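PDB 1WWZ: N-acetyltransferase domain-containing protein from Pyrococcus horikoshii, which binds acetyl-coenzyme A and, as a member of the GNAT family, probably transfers its acyl group to an acceptor substrate. Local coordinates for residues K142-S147 / R152-Q157; G86-F91 / N134-F139. One frame throughout, in Å; residues are numbered along the deposited sequence.

Contact 1 of 2, residues K142-S147 / R152-Q157; sequences KKVGKS and RMIKRQ
Val144 lays its CG2 methyl over one face of the Arg152 guanidinium, displaced toward the rim and 3.2 Å from NH2. The Arg152 chain runs extended as far as CG and CD and then bends at chi3 (73°), which turns the planar group back beneath the valine. The other valine branch, CG1, packs against Ile154 CG2 at 3.6 Å. The charge itself is met elsewhere: Arg152 NH1 forms salt bridges with Glu122 and Glu81.

The two antiparallel strands of this hairpin, the C-terminal end of the sheet, satisfy one another's backbone polar groups. Lys142 and Ile154 form a hydrogen-bonded pair, Lys142 N reaching Ile154 O at 2.9 Å while Ile154 N returns a bond to Lys142 O. That carbonyl also receives a CA-H...O contact from Met153 CA at 3.2 Å. Farther along, Arg152 is served by two residues: Val144 N donates to its O (2.8 Å, 167° at the hydrogen), whereas its N donates to Gly145 O. Two residues facing one make a classic beta bulge. Beyond Arg152, Met153 bonds through its backbone to Leu123 of the neighbouring strand, and on its face of the sheet Met153 CE rests 4.0 Å from Lys143 CG. Lys155 NZ bonds Phe139 O and forms a salt bridge to a phosphate oxygen of a second acetyl-CoA.

The chemistry implies that the bulge keeps the backbone bonding going through an irregular register, while the carboxylates of Glu122 and Glu81, both on NH1, probably offset the cost of burying the arginine under a valine methyl.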
# COMPACT_ATOMS: atom_id res chain seq x y z
N LYS A 142 -2.98 -1.77 -17.55
CA LYS A 142 -2.85 -1.41 -18.95
C LYS A 142 -4.21 -1.50 -19.64
O LYS A 142 -5.02 -2.38 -19.33
CB LYS A 142 -1.86 -2.34 -19.66
CG LYS A 142 -0.45 -2.31 -19.09
CD LYS A 142 0.45 -3.30 -19.81
CE LYS A 142 1.87 -3.26 -19.27
NZ LYS A 142 2.46 -1.90 -19.41
N LYS A 143 -4.47 -0.58 -20.57
CA LYS A 143 -5.73 -0.59 -21.30
C LYS A 143 -5.65 -1.75 -22.28
O LYS A 143 -4.64 -1.93 -22.95
CB LYS A 143 -5.90 0.73 -22.06
CG LYS A 143 -5.89 1.95 -21.15
CD LYS A 143 -6.04 3.24 -21.94
CE LYS A 143 -5.91 4.45 -21.03
NZ LYS A 143 -6.03 5.73 -21.79
N VAL A 144 -6.72 -2.55 -22.36
CA VAL A 144 -6.69 -3.70 -23.25
C VAL A 144 -7.94 -3.88 -24.11
O VAL A 144 -8.02 -4.82 -24.90
CB VAL A 144 -6.46 -5.00 -22.46
CG1 VAL A 144 -5.09 -4.96 -21.82
CG2 VAL A 144 -7.54 -5.16 -21.40
N GLY A 145 -8.91 -2.98 -23.97
CA GLY A 145 -10.12 -3.10 -24.76
C GLY A 145 -11.13 -2.04 -24.42
O GLY A 145 -10.89 -1.20 -23.56
N LYS A 146 -12.28 -2.09 -25.08
CA LYS A 146 -13.33 -1.12 -24.83
C LYS A 146 -14.71 -1.71 -25.10
O LYS A 146 -14.84 -2.73 -25.79
CB LYS A 146 -13.14 0.11 -25.72
CG LYS A 146 -13.28 -0.20 -27.20
CD LYS A 146 -13.20 1.06 -28.04
CE LYS A 146 -13.27 0.72 -29.52
NZ LYS A 146 -12.14 -0.17 -29.93
N SER A 147 -15.72 -1.06 -24.55
CA SER A 147 -17.10 -1.46 -24.73
C SER A 147 -17.92 -0.19 -24.57
O SER A 147 -18.19 0.25 -23.46
CB SER A 147 -17.52 -2.47 -23.66
OG SER A 147 -18.88 -2.84 -23.82
N ARG A 152 -11.51 -1.23 -20.72
CA ARG A 152 -11.09 -2.34 -19.86
C ARG A 152 -9.60 -2.28 -19.59
O ARG A 152 -8.79 -2.11 -20.51
CB ARG A 152 -11.44 -3.70 -20.50
CG ARG A 152 -11.18 -4.90 -19.57
CD ARG A 152 -11.64 -6.23 -20.21
NE ARG A 152 -10.76 -6.68 -21.28
CZ ARG A 152 -9.80 -7.59 -21.15
NH1 ARG A 152 -9.58 -8.18 -19.97
NH2 ARG A 152 -9.04 -7.91 -22.19
N MET A 153 -9.23 -2.40 -18.32
CA MET A 153 -7.84 -2.37 -17.92
C MET A 153 -7.51 -3.64 -17.16
O MET A 153 -8.36 -4.20 -16.47
CB MET A 153 -7.54 -1.14 -17.06
CG MET A 153 -7.78 0.16 -17.82
SD MET A 153 -7.28 1.63 -16.92
CE MET A 153 -5.49 1.57 -17.17
N ILE A 154 -6.27 -4.09 -17.29
CA ILE A 154 -5.85 -5.31 -16.63
C ILE A 154 -4.45 -5.19 -16.06
O ILE A 154 -3.62 -4.45 -16.59
CB ILE A 154 -5.90 -6.49 -17.65
CG1 ILE A 154 -5.96 -7.82 -16.92
CG2 ILE A 154 -4.69 -6.43 -18.57
CD1 ILE A 154 -7.37 -8.25 -16.59
N LYS A 155 -4.20 -5.90 -14.97
CA LYS A 155 -2.89 -6.00 -14.36
C LYS A 155 -2.50 -7.46 -14.12
O LYS A 155 -3.21 -8.24 -13.49
CB LYS A 155 -2.91 -5.22 -13.04
CG LYS A 155 -1.56 -5.24 -12.31
CD LYS A 155 -1.57 -4.44 -11.00
CE LYS A 155 -0.25 -4.58 -10.23
NZ LYS A 155 0.85 -4.04 -11.02
N ARG A 156 -1.34 -7.83 -14.67
CA ARG A 156 -0.92 -9.22 -14.55
C ARG A 156 0.27 -9.36 -13.60
O ARG A 156 1.08 -8.46 -13.44
CB ARG A 156 -0.53 -9.72 -15.95
CG ARG A 156 -1.69 -9.64 -16.95
CD ARG A 156 -1.32 -10.29 -18.29
NE ARG A 156 -2.27 -9.92 -19.34
CZ ARG A 156 -3.46 -10.56 -19.35
NH1 ARG A 156 -3.74 -11.45 -18.41
NH2 ARG A 156 -4.33 -10.33 -20.33
N GLN A 157 0.32 -10.52 -12.91
CA GLN A 157 1.44 -10.77 -12.00
C GLN A 157 2.73 -11.07 -12.77
O GLN A 157 3.75 -10.41 -12.62
CB GLN A 157 1.07 -11.96 -11.10
CG GLN A 157 0.49 -11.54 -9.73
CD GLN A 157 0.50 -12.72 -8.78
OE1 GLN A 157 1.10 -13.76 -9.01
NE2 GLN A 157 -0.21 -12.53 -7.64

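Contact 2 of 2, residues G86-F91 / N134-F139; sequences GAIHEF and NLYEKF. With ACO (acetyl coenzyme *a), chain C.
Phe91 slides its ring past that of Tyr136 in the opposite direction, so that the phenol oxygen OH comes in at the phenylalanine edge, in the ring plane and 3.3 Å from CD2. Leu135 CD2 meets the same rim from the helix, 3.9 Å from CE2, the two side chains crossing at about a right angle. One face of Phe91 is given to the cofactor: methyl CEP of acetyl-CoA sits over the ring centre in CH-pi fashion, 3.6 Å from CZ. A chi1 of 178°, which sets CG opposite the backbone N, carries the ring off the strand into this wedge between helix and pantetheine. With a serine here the cofactor methyl would probably lose its aromatic seat, and the Tyr136 hydroxyl the edge that helps to place it.

The strand backbone also holds the ligand, through Phe91 O, which accepts the bond from ACO N4P at 2.7 Å. Phe91 N is taken up by Glu90 OE2, which it meets from above the carboxylate plane and which also bonds Tyr28. From the helix, Asn134 ND2 donates to adenine N3A at 2.9 Å.

Tyr136 OH is buried and has no hydrogen-bonding partner in the model, yet it lies 3.3 Å from the thioester carbon C of the cofactor, with S1P near the plane of the phenol ring at its edge. Many GNAT enzymes carry a tyrosine at this place that is thought to protonate the departing thiolate; the position of Tyr136 OH, 3.4 Å from ACO S1P, is consistent with such a role, which is not established for this protein. A strand that bonds the pantetheine through its backbone, with a nearby helix that brings a tyrosine to the thioester, is typical of the acetyl-CoA site of the GNAT fold.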
# COMPACT_ATOMS: atom_id res chain seq x y z
N GLY A 86 -9.30 -11.40 -10.62
CA GLY A 86 -9.67 -10.47 -9.57
C GLY A 86 -10.30 -9.29 -10.28
O GLY A 86 -10.02 -9.05 -11.45
N ALA A 87 -11.18 -8.57 -9.60
CA ALA A 87 -11.82 -7.42 -10.22
C ALA A 87 -12.05 -6.32 -9.21
O ALA A 87 -12.14 -6.58 -8.01
CB ALA A 87 -13.16 -7.84 -10.84
N ILE A 88 -12.11 -5.09 -9.70
CA ILE A 88 -12.41 -3.93 -8.87
C ILE A 88 -13.76 -3.48 -9.42
O ILE A 88 -13.85 -3.05 -10.57
CB ILE A 88 -11.38 -2.78 -9.06
CG1 ILE A 88 -9.98 -3.27 -8.68
CG2 ILE A 88 -11.79 -1.59 -8.20
CD1 ILE A 88 -8.88 -2.21 -8.83
N HIS A 89 -14.82 -3.62 -8.62
CA HIS A 89 -16.16 -3.24 -9.06
C HIS A 89 -16.49 -1.77 -8.86
O HIS A 89 -17.27 -1.20 -9.61
CB HIS A 89 -17.22 -4.08 -8.34
CG HIS A 89 -17.21 -5.53 -8.72
ND1 HIS A 89 -17.30 -5.95 -10.03
CD2 HIS A 89 -17.16 -6.65 -7.97
CE1 HIS A 89 -17.30 -7.27 -10.06
NE2 HIS A 89 -17.21 -7.72 -8.83
N GLU A 90 -15.91 -1.18 -7.82
CA GLU A 90 -16.16 0.22 -7.53
C GLU A 90 -14.97 0.79 -6.76
O GLU A 90 -14.27 0.05 -6.08
CB GLU A 90 -17.44 0.38 -6.71
CG GLU A 90 -17.89 1.83 -6.61
CD GLU A 90 -17.88 2.51 -7.96
OE1 GLU A 90 -18.78 2.24 -8.78
OE2 GLU A 90 -16.95 3.31 -8.22
N PHE A 91 -14.77 2.09 -6.88
CA PHE A 91 -13.63 2.74 -6.24
C PHE A 91 -13.94 4.23 -6.24
O PHE A 91 -13.96 4.86 -7.29
CB PHE A 91 -12.39 2.43 -7.07
CG PHE A 91 -11.12 3.07 -6.58
CD1 PHE A 91 -10.94 3.36 -5.24
CD2 PHE A 91 -10.08 3.31 -7.48
CE1 PHE A 91 -9.73 3.89 -4.79
CE2 PHE A 91 -8.87 3.84 -7.03
CZ PHE A 91 -8.69 4.13 -5.69
N ASN A 134 -5.09 7.33 -15.03
CA ASN A 134 -3.70 7.71 -14.74
C ASN A 134 -3.25 6.97 -13.49
O ASN A 134 -2.15 6.41 -13.45
CB ASN A 134 -3.58 9.22 -14.51
CG ASN A 134 -2.17 9.63 -14.08
OD1 ASN A 134 -1.18 9.26 -14.71
ND2 ASN A 134 -2.09 10.42 -13.01
N LEU A 135 -4.10 6.95 -12.47
CA LEU A 135 -3.78 6.26 -11.23
C LEU A 135 -3.56 4.77 -11.49
O LEU A 135 -2.58 4.18 -11.03
CB LEU A 135 -4.90 6.45 -10.20
CG LEU A 135 -4.73 5.72 -8.86
CD1 LEU A 135 -3.36 6.03 -8.26
CD2 LEU A 135 -5.84 6.14 -7.90
N TYR A 136 -4.48 4.15 -12.23
CA TYR A 136 -4.34 2.73 -12.52
C TYR A 136 -3.05 2.38 -13.27
O TYR A 136 -2.40 1.38 -12.97
CB TYR A 136 -5.55 2.22 -13.32
CG TYR A 136 -6.85 2.22 -12.54
CD1 TYR A 136 -6.91 1.76 -11.23
CD2 TYR A 136 -8.04 2.64 -13.15
CE1 TYR A 136 -8.12 1.73 -10.53
CE2 TYR A 136 -9.25 2.61 -12.46
CZ TYR A 136 -9.29 2.15 -11.15
OH TYR A 136 -10.49 2.10 -10.48
N GLU A 137 -2.69 3.20 -14.26
CA GLU A 137 -1.48 2.93 -15.04
C GLU A 137 -0.22 3.04 -14.17
O GLU A 137 0.75 2.31 -14.38
CB GLU A 137 -1.38 3.89 -16.23
CG GLU A 137 -2.56 3.80 -17.19
CD GLU A 137 -2.33 4.56 -18.48
OE1 GLU A 137 -1.87 5.72 -18.42
OE2 GLU A 137 -2.62 4.00 -19.56
N LYS A 138 -0.25 3.95 -13.20
CA LYS A 138 0.88 4.12 -12.30
C LYS A 138 1.10 2.87 -11.46
O LYS A 138 2.19 2.63 -10.95
CB LYS A 138 0.63 5.31 -11.38
CG LYS A 138 0.79 6.64 -12.09
CD LYS A 138 0.24 7.78 -11.27
CE LYS A 138 0.79 9.09 -11.78
NZ LYS A 138 1.11 9.97 -10.62
N PHE A 139 0.04 2.07 -11.33
CA PHE A 139 0.12 0.85 -10.56
C PHE A 139 0.24 -0.40 -11.42
O PHE A 139 0.06 -1.51 -10.94
CB PHE A 139 -1.08 0.75 -9.62
CG PHE A 139 -0.90 1.53 -8.36
CD1 PHE A 139 -0.35 0.92 -7.23
CD2 PHE A 139 -1.21 2.88 -8.31
CE1 PHE A 139 -0.10 1.66 -6.07
CE2 PHE A 139 -0.97 3.63 -7.15
CZ PHE A 139 -0.42 3.01 -6.03
N1A ACO C . -5.79 13.82 -12.65
C2A ACO C . -4.57 13.30 -12.75
N3A ACO C . -4.04 12.31 -11.97
C4A ACO C . -4.94 11.85 -10.99
C5A ACO C . -6.22 12.34 -10.82
C6A ACO C . -6.66 13.40 -11.72
N6A ACO C . -7.87 13.95 -11.62
N7A ACO C . -6.84 11.69 -9.76
C8A ACO C . -5.95 10.84 -9.34
N9A ACO C . -4.75 10.87 -10.05
C1B ACO C . -3.54 10.08 -9.86
C2B ACO C . -2.32 10.88 -9.37
O2B ACO C . -1.15 10.19 -9.84
C3B ACO C . -2.55 10.92 -7.83
O3B ACO C . -1.24 11.06 -7.24
P3B ACO C . -0.52 12.45 -6.84
O7A ACO C . -0.37 13.16 -8.15
O8A ACO C . 0.75 12.06 -6.27
O9A ACO C . -1.42 13.13 -5.88
C4B ACO C . -3.11 9.55 -7.56
O4B ACO C . -3.66 9.13 -8.84
C5B ACO C . -4.30 9.51 -6.62
O5B ACO C . -4.14 10.29 -5.45
P1A ACO C . -5.22 10.16 -4.29
O1A ACO C . -5.22 11.42 -3.55
O2A ACO C . -4.94 8.89 -3.52
O3A ACO C . -6.60 10.17 -5.19
P2A ACO C . -8.05 10.05 -4.69
O4A ACO C . -8.71 11.26 -5.23
O5A ACO C . -8.00 9.88 -3.21
O6A ACO C . -8.64 8.76 -5.33
CBP ACO C . -10.24 8.23 -7.18
CCP ACO C . -8.81 8.54 -6.80
CDP ACO C . -10.23 7.92 -8.71
CEP ACO C . -10.75 7.03 -6.36
CAP ACO C . -11.11 9.50 -6.85
OAP ACO C . -10.65 10.60 -7.64
C9P ACO C . -12.63 9.36 -7.12
O9P ACO C . -13.41 9.00 -6.25
N8P ACO C . -13.06 9.66 -8.39
C7P ACO C . -14.47 9.58 -8.84
C6P ACO C . -14.99 8.14 -9.01
C5P ACO C . -14.20 7.35 -10.02
O5P ACO C . -13.92 7.83 -11.14
N4P ACO C . -13.82 6.12 -9.71
C3P ACO C . -13.08 5.06 -10.40
C2P ACO C . -14.11 4.38 -11.31
S1P ACO C . -13.24 2.98 -12.19
C ACO C . -13.66 1.80 -11.31
O ACO C . -14.42 1.80 -10.24
CH3 ACO C . -13.28 0.20 -11.44

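After the N-terminal helices and the first three strands, the chain reaches strand 83-93, which carries the first half of contact 2. It then passes through helix 102-115 and strand 120-126 before helix 130-138 closes that loop after 42 intervening residues. Contact 1 begins only afterwards: strand 142-147 turns back through a two-residue turn into strand 150-156, so the two closures stand in series and neither nests nor crosses. The join is physical as well as sequential, through the bond from Lys155 to Phe139 and the packing of Met153 CE against Tyr136 CB. The hairpin forms one end of the sheet, with strand 150-156 beside strand 120-126, and is held to helix 130-138.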